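Local structure of hypothetical protein (2P6H) at residues M1-S5 with L129-G133; V33-V39 with R97-G103. The protein is of unknown function, a YjbQ-like member of the UPF0047 family that assembles from three copies of the same chain. All coordinates share one frame; numbering follows the deposited sequence.

Interaction 1 (M1-S5 with L129-G133) and interaction 2 (V33-V39 with R97-G103) lie in one antiparallel sheet, their centres about 10 Å apart. Strand 124-133 runs beside strand 35-40, so the two pairings are joined through the backbone: L130 O lies 2.8 Å from V38 N and L132 O 3.0 Å from L36 N, both probable hydrogen bonds. Along the chain, interaction 2 is nested within the loop that interaction 1 closes. One face of this shared sheet meets helix 20-28, while L130, V38 and V98 on the other face pack against neighbouring subunits, as does L132. Both contacts touch the second subunit.

Interaction 1: M1-S5 with L129-G133; sequences METGS and LLYLG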
loop_
_atom_site.group_PDB
_atom_site.type_symbol
_atom_site.label_atom_id
_atom_site.label_comp_id
_atom_site.label_asym_id
_atom_site.label_seq_id
_atom_site.Cartn_x
_atom_site.Cartn_y
_atom_site.Cartn_z
ATOM N N MET A 1 18.234 -13.449 7.532
ATOM C CA MET A 1 17.916 -12.236 6.730
ATOM C C MET A 1 19.026 -11.202 6.817
ATOM O O MET A 1 19.817 -11.191 7.763
ATOM C CB MET A 1 16.605 -11.616 7.215
ATOM C CG MET A 1 16.616 -11.242 8.682
ATOM S SD MET A 1 15.022 -10.660 9.272
ATOM C CE MET A 1 15.542 -9.249 10.268
ATOM N N GLU A 2 19.077 -10.330 5.819
ATOM C CA GLU A 2 20.054 -9.276 5.769
ATOM C C GLU A 2 19.368 -7.948 5.900
ATOM O O GLU A 2 18.201 -7.764 5.599
ATOM C CB GLU A 2 20.773 -9.268 4.425
ATOM C CG GLU A 2 21.420 -10.600 4.056
ATOM C CD GLU A 2 22.553 -10.903 5.013
ATOM O OE1 GLU A 2 23.124 -9.978 5.570
ATOM O OE2 GLU A 2 22.875 -12.063 5.164
ATOM N N THR A 3 20.167 -6.996 6.331
ATOM C CA THR A 3 19.564 -5.751 6.685
ATOM C C THR A 3 20.529 -4.571 6.430
ATOM O O THR A 3 21.739 -4.713 6.544
ATOM C CB THR A 3 19.211 -5.897 8.175
ATOM O OG1 THR A 3 17.780 -5.822 8.353
ATOM C CG2 THR A 3 19.953 -4.884 9.035
ATOM N N GLY A 4 19.941 -3.493 5.917
ATOM C CA GLY A 4 20.720 -2.360 5.458
ATOM C C GLY A 4 19.919 -1.080 5.311
ATOM O O GLY A 4 18.712 -1.051 5.547
ATOM N N SER A 5 20.601 -0.014 4.915
ATOM C CA SER A 5 19.945 1.276 4.736
ATOM C C SER A 5 20.855 2.238 4.001
ATOM O O SER A 5 22.063 2.024 3.910
ATOM C CB SER A 5 19.602 1.886 6.092
ATOM O OG SER A 5 20.780 2.368 6.719
ATOM N N LEU A 129 16.278 -1.247 4.356
ATOM C CA LEU A 129 16.151 -2.403 3.475
ATOM C C LEU A 129 16.283 -3.697 4.261
ATOM O O LEU A 129 17.076 -3.799 5.197
ATOM C CB LEU A 129 17.241 -2.373 2.390
ATOM C CG LEU A 129 17.386 -1.072 1.586
ATOM C CD1 LEU A 129 18.688 -1.049 0.813
ATOM C CD2 LEU A 129 16.198 -0.922 0.649
ATOM N N LEU A 130 15.487 -4.684 3.872
ATOM C CA LEU A 130 15.489 -5.994 4.523
ATOM C C LEU A 130 15.393 -7.076 3.468
ATOM O O LEU A 130 14.526 -7.061 2.603
ATOM C CB LEU A 130 14.294 -6.100 5.497
ATOM C CG LEU A 130 14.193 -7.464 6.230
ATOM C CD1 LEU A 130 13.437 -7.362 7.554
ATOM C CD2 LEU A 130 13.468 -8.526 5.404
ATOM N N TYR A 131 16.292 -8.050 3.530
ATOM C CA TYR A 131 16.250 -9.155 2.585
ATOM C C TYR A 131 16.028 -10.437 3.354
ATOM O O TYR A 131 16.784 -10.767 4.273
ATOM C CB TYR A 131 17.541 -9.280 1.782
ATOM C CG TYR A 131 17.475 -10.460 0.840
ATOM C CD1 TYR A 131 16.637 -10.434 -0.275
ATOM C CD2 TYR A 131 18.178 -11.636 1.109
ATOM C CE1 TYR A 131 16.492 -11.555 -1.098
ATOM C CE2 TYR A 131 18.035 -12.764 0.289
ATOM C CZ TYR A 131 17.190 -12.714 -0.805
ATOM O OH TYR A 131 17.014 -13.828 -1.596
ATOM N N LEU A 132 14.990 -11.161 2.967
ATOM C CA LEU A 132 14.612 -12.396 3.632
ATOM C C LEU A 132 14.579 -13.498 2.596
ATOM O O LEU A 132 13.726 -13.539 1.719
ATOM C CB LEU A 132 13.221 -12.225 4.275
ATOM C CG LEU A 132 12.774 -13.422 5.147
ATOM C CD1 LEU A 132 13.420 -13.407 6.534
ATOM C CD2 LEU A 132 11.263 -13.455 5.381
ATOM N N GLY A 133 15.513 -14.443 2.670
ATOM C CA GLY A 133 15.507 -15.529 1.711
ATOM C C GLY A 133 16.851 -16.196 1.506
ATOM O O GLY A 133 17.793 -15.989 2.277
HETATM O O HOH W 1 16.406 -2.772 8.043
#
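E2 and Y131 exchange a pair of backbone hydrogen bonds, E2 N to Y131 O and Y131 N to E2 O, both 2.8 Å; the second is nearly straight, 172° at the hydrogen. G4 and L129 form the next hydrogen-bonded pair, joined by G4 N to L129 O at 3.0 Å and L129 N to G4 O at 2.7 Å. Between them T3 and L130 make a non-hydrogen-bonded pair, and the strand axes, 4.8 Å apart at closest, run antiparallel at 163°. A water donates to L129 O.

Here the first and last strands of the chain meet, strand 2-9 forming an outermost strand of the five-stranded antiparallel sheet within this chain. On the face of E2 and Y131, the CB atoms of these two residues lie 4.2 Å apart before the side chains diverge, and E2 takes an exposed position that suits a charged residue. G4, without a side chain, sits opposite L129. The side chains of E2, Y131 and L129 all touch W26 of helix 20-28, E2 and Y131 also touch V30, and the Y131 hydroxyl is hydrogen-bonded to E134 O.

The flexible thioether of M1 crosses L130 and L132 at a slant. Its CG is tucked between the backbone N and the carbonyl carbon (chi1 58°), and a bend farther out brings CE to 3.9 Å from L130 CD1, while M1 CB lies 3.7 Å from L132 CD1. The leucines offer branched, apolar surface to the second subunit as well, L130 packing on its P100 and L132 on its L36.

Interaction 2: V33-V39 with R97-G103; sequences VNGLLVV and RVIPVVG
Two inner strands of the five-stranded antiparallel sheet meet here, G35 to V39 lying antiparallel against R97 to V101, the strand axes at 148°. G35-V101, L37-I99 and V39-R97 are hydrogen-bonded pairs, each with two backbone bonds; the straightest runs from I99 N to L37 O, 172° at the hydrogen. P100 has no N-H to give, and suits its place in the non-hydrogen-bonded pair with L36.

L37, V39, I99 and V101 share one apolar face, with V39 CG2 4.0 Å from I99 CD1. On the opposite face L36 CD2 lies 3.8 Å from V98 CG1. L106 packs on L37, I99 and V101 of the first face, and V98 of both other subunits packs on V98 of the second. R97 starts on the face of V39 and I99 but leads its long chain away from strand 35-39: NE forms a salt bridge with D95 of the third subunit, while NH1 donates to V98 O at 2.9 Å.

Just before strand 35-39, V33 and N34 both face E134, beyond the end of strand 124-133, in a classic beta bulge, and N34 ND2 is hydrogen-bonded to E134 OE2. N34 has CG anti to its carbonyl carbon (chi1 -57°), which carries the amide toward G103. Replacing N34 with leucine would probably leave both G103 N and the E134 carboxylate without these amide partners. G103 N approaches N34 OD1 from above the amide's carbonyl plane, at 2.9 Å.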
loop_
_atom_site.group_PDB
_atom_site.type_symbol
_atom_site.label_atom_id
_atom_site.label_comp_id
_atom_site.label_asym_id
_atom_site.label_seq_id
_atom_site.Cartn_x
_atom_site.Cartn_y
_atom_site.Cartn_z
ATOM N N VAL A 33 19.300 -14.701 -3.956
ATOM C CA VAL A 33 18.860 -15.336 -5.183
ATOM C C VAL A 33 17.331 -15.472 -5.219
ATOM O O VAL A 33 16.661 -15.003 -6.129
ATOM C CB VAL A 33 19.540 -16.709 -5.254
ATOM C CG1 VAL A 33 19.024 -17.482 -6.466
ATOM C CG2 VAL A 33 21.043 -16.537 -5.374
ATOM N N ASN A 34 16.728 -16.118 -4.222
ATOM C CA ASN A 34 15.271 -16.237 -4.145
ATOM C C ASN A 34 14.812 -15.782 -2.772
ATOM O O ASN A 34 15.278 -16.269 -1.751
ATOM C CB ASN A 34 14.828 -17.696 -4.332
ATOM C CG ASN A 34 15.338 -18.258 -5.638
ATOM O OD1 ASN A 34 14.913 -17.892 -6.730
ATOM N ND2 ASN A 34 16.258 -19.228 -5.492
ATOM N N GLY A 35 13.891 -14.823 -2.749
ATOM C CA GLY A 35 13.407 -14.286 -1.470
ATOM C C GLY A 35 12.593 -13.009 -1.681
ATOM O O GLY A 35 12.037 -12.781 -2.748
ATOM N N LEU A 36 12.487 -12.175 -0.614
ATOM C CA LEU A 36 11.749 -10.921 -0.686
ATOM C C LEU A 36 12.614 -9.784 -0.197
ATOM O O LEU A 36 13.437 -9.930 0.698
ATOM C CB LEU A 36 10.584 -10.927 0.296
ATOM C CG LEU A 36 9.484 -11.945 0.073
ATOM C CD1 LEU A 36 8.552 -11.852 1.289
ATOM C CD2 LEU A 36 8.610 -11.672 -1.149
ATOM N N LEU A 37 12.445 -8.643 -0.844
ATOM C CA LEU A 37 13.120 -7.490 -0.385
ATOM C C LEU A 37 12.057 -6.556 0.126
ATOM O O LEU A 37 10.998 -6.409 -0.470
ATOM C CB LEU A 37 13.806 -6.879 -1.593
ATOM C CG LEU A 37 14.183 -5.433 -1.324
ATOM C CD1 LEU A 37 15.388 -5.362 -0.392
ATOM C CD2 LEU A 37 14.520 -4.632 -2.582
ATOM N N VAL A 38 12.300 -5.965 1.294
ATOM C CA VAL A 38 11.351 -4.962 1.782
ATOM C C VAL A 38 12.047 -3.640 1.815
ATOM O O VAL A 38 13.098 -3.476 2.420
ATOM C CB VAL A 38 10.857 -5.273 3.214
ATOM C CG1 VAL A 38 9.847 -4.216 3.656
ATOM C CG2 VAL A 38 10.198 -6.639 3.252
ATOM N N VAL A 39 11.471 -2.702 1.057
ATOM C CA VAL A 39 11.949 -1.344 1.021
ATOM C C VAL A 39 11.006 -0.525 1.833
ATOM O O VAL A 39 9.808 -0.481 1.586
ATOM C CB VAL A 39 11.922 -0.820 -0.414
ATOM C CG1 VAL A 39 12.537 0.577 -0.469
ATOM C CG2 VAL A 39 12.710 -1.750 -1.319
ATOM N N ARG A 97 7.303 -1.235 0.655
ATOM C CA ARG A 97 6.992 -2.024 -0.539
ATOM C C ARG A 97 7.718 -3.351 -0.483
ATOM O O ARG A 97 8.892 -3.427 -0.145
ATOM C CB ARG A 97 7.440 -1.229 -1.779
ATOM C CG ARG A 97 7.463 -2.077 -3.067
ATOM C CD ARG A 97 6.080 -2.642 -3.448
ATOM N NE ARG A 97 5.763 -2.383 -4.868
ATOM C CZ ARG A 97 6.202 -3.240 -5.836
ATOM N NH1 ARG A 97 6.901 -4.334 -5.536
ATOM N NH2 ARG A 97 5.944 -2.951 -7.109
ATOM N N VAL A 98 7.001 -4.413 -0.810
ATOM C CA VAL A 98 7.617 -5.729 -0.841
ATOM C C VAL A 98 7.875 -6.054 -2.300
ATOM O O VAL A 98 7.016 -5.911 -3.144
ATOM C CB VAL A 98 6.665 -6.782 -0.229
ATOM C CG1 VAL A 98 7.321 -8.165 -0.338
ATOM C CG2 VAL A 98 6.376 -6.479 1.231
ATOM N N ILE A 99 9.145 -6.452 -2.581
ATOM C CA ILE A 99 9.558 -6.775 -3.956
ATOM C C ILE A 99 10.239 -8.133 -4.014
ATOM O O ILE A 99 11.312 -8.348 -3.466
ATOM C CB ILE A 99 10.552 -5.721 -4.463
ATOM C CG1 ILE A 99 9.973 -4.323 -4.270
ATOM C CG2 ILE A 99 10.792 -5.929 -5.976
ATOM C CD1 ILE A 99 10.979 -3.219 -4.600
ATOM N N PRO A 100 9.629 -9.098 -4.716
ATOM C CA PRO A 100 10.226 -10.431 -4.844
ATOM C C PRO A 100 11.580 -10.411 -5.555
ATOM O O PRO A 100 11.844 -9.561 -6.415
ATOM C CB PRO A 100 9.177 -11.203 -5.645
ATOM C CG PRO A 100 7.850 -10.521 -5.452
ATOM C CD PRO A 100 8.275 -9.078 -5.292
ATOM N N VAL A 101 12.444 -11.336 -5.162
ATOM C CA VAL A 101 13.754 -11.493 -5.786
ATOM C C VAL A 101 13.693 -12.943 -6.236
ATOM O O VAL A 101 13.562 -13.863 -5.414
ATOM C CB VAL A 101 14.908 -11.289 -4.779
ATOM C CG1 VAL A 101 16.254 -11.607 -5.446
ATOM C CG2 VAL A 101 14.908 -9.846 -4.289
ATOM N N VAL A 102 13.737 -13.144 -7.546
ATOM C CA VAL A 102 13.638 -14.496 -8.096
ATOM C C VAL A 102 14.802 -14.781 -9.026
ATOM O O VAL A 102 15.028 -14.090 -10.010
ATOM C CB VAL A 102 12.333 -14.634 -8.888
ATOM C CG1 VAL A 102 12.073 -16.103 -9.216
ATOM C CG2 VAL A 102 11.171 -14.091 -8.079
ATOM N N GLY A 103 15.555 -15.833 -8.719
ATOM C CA GLY A 103 16.685 -16.193 -9.554
ATOM C C GLY A 103 17.654 -15.033 -9.678
ATOM O O GLY A 103 18.193 -14.768 -10.753
#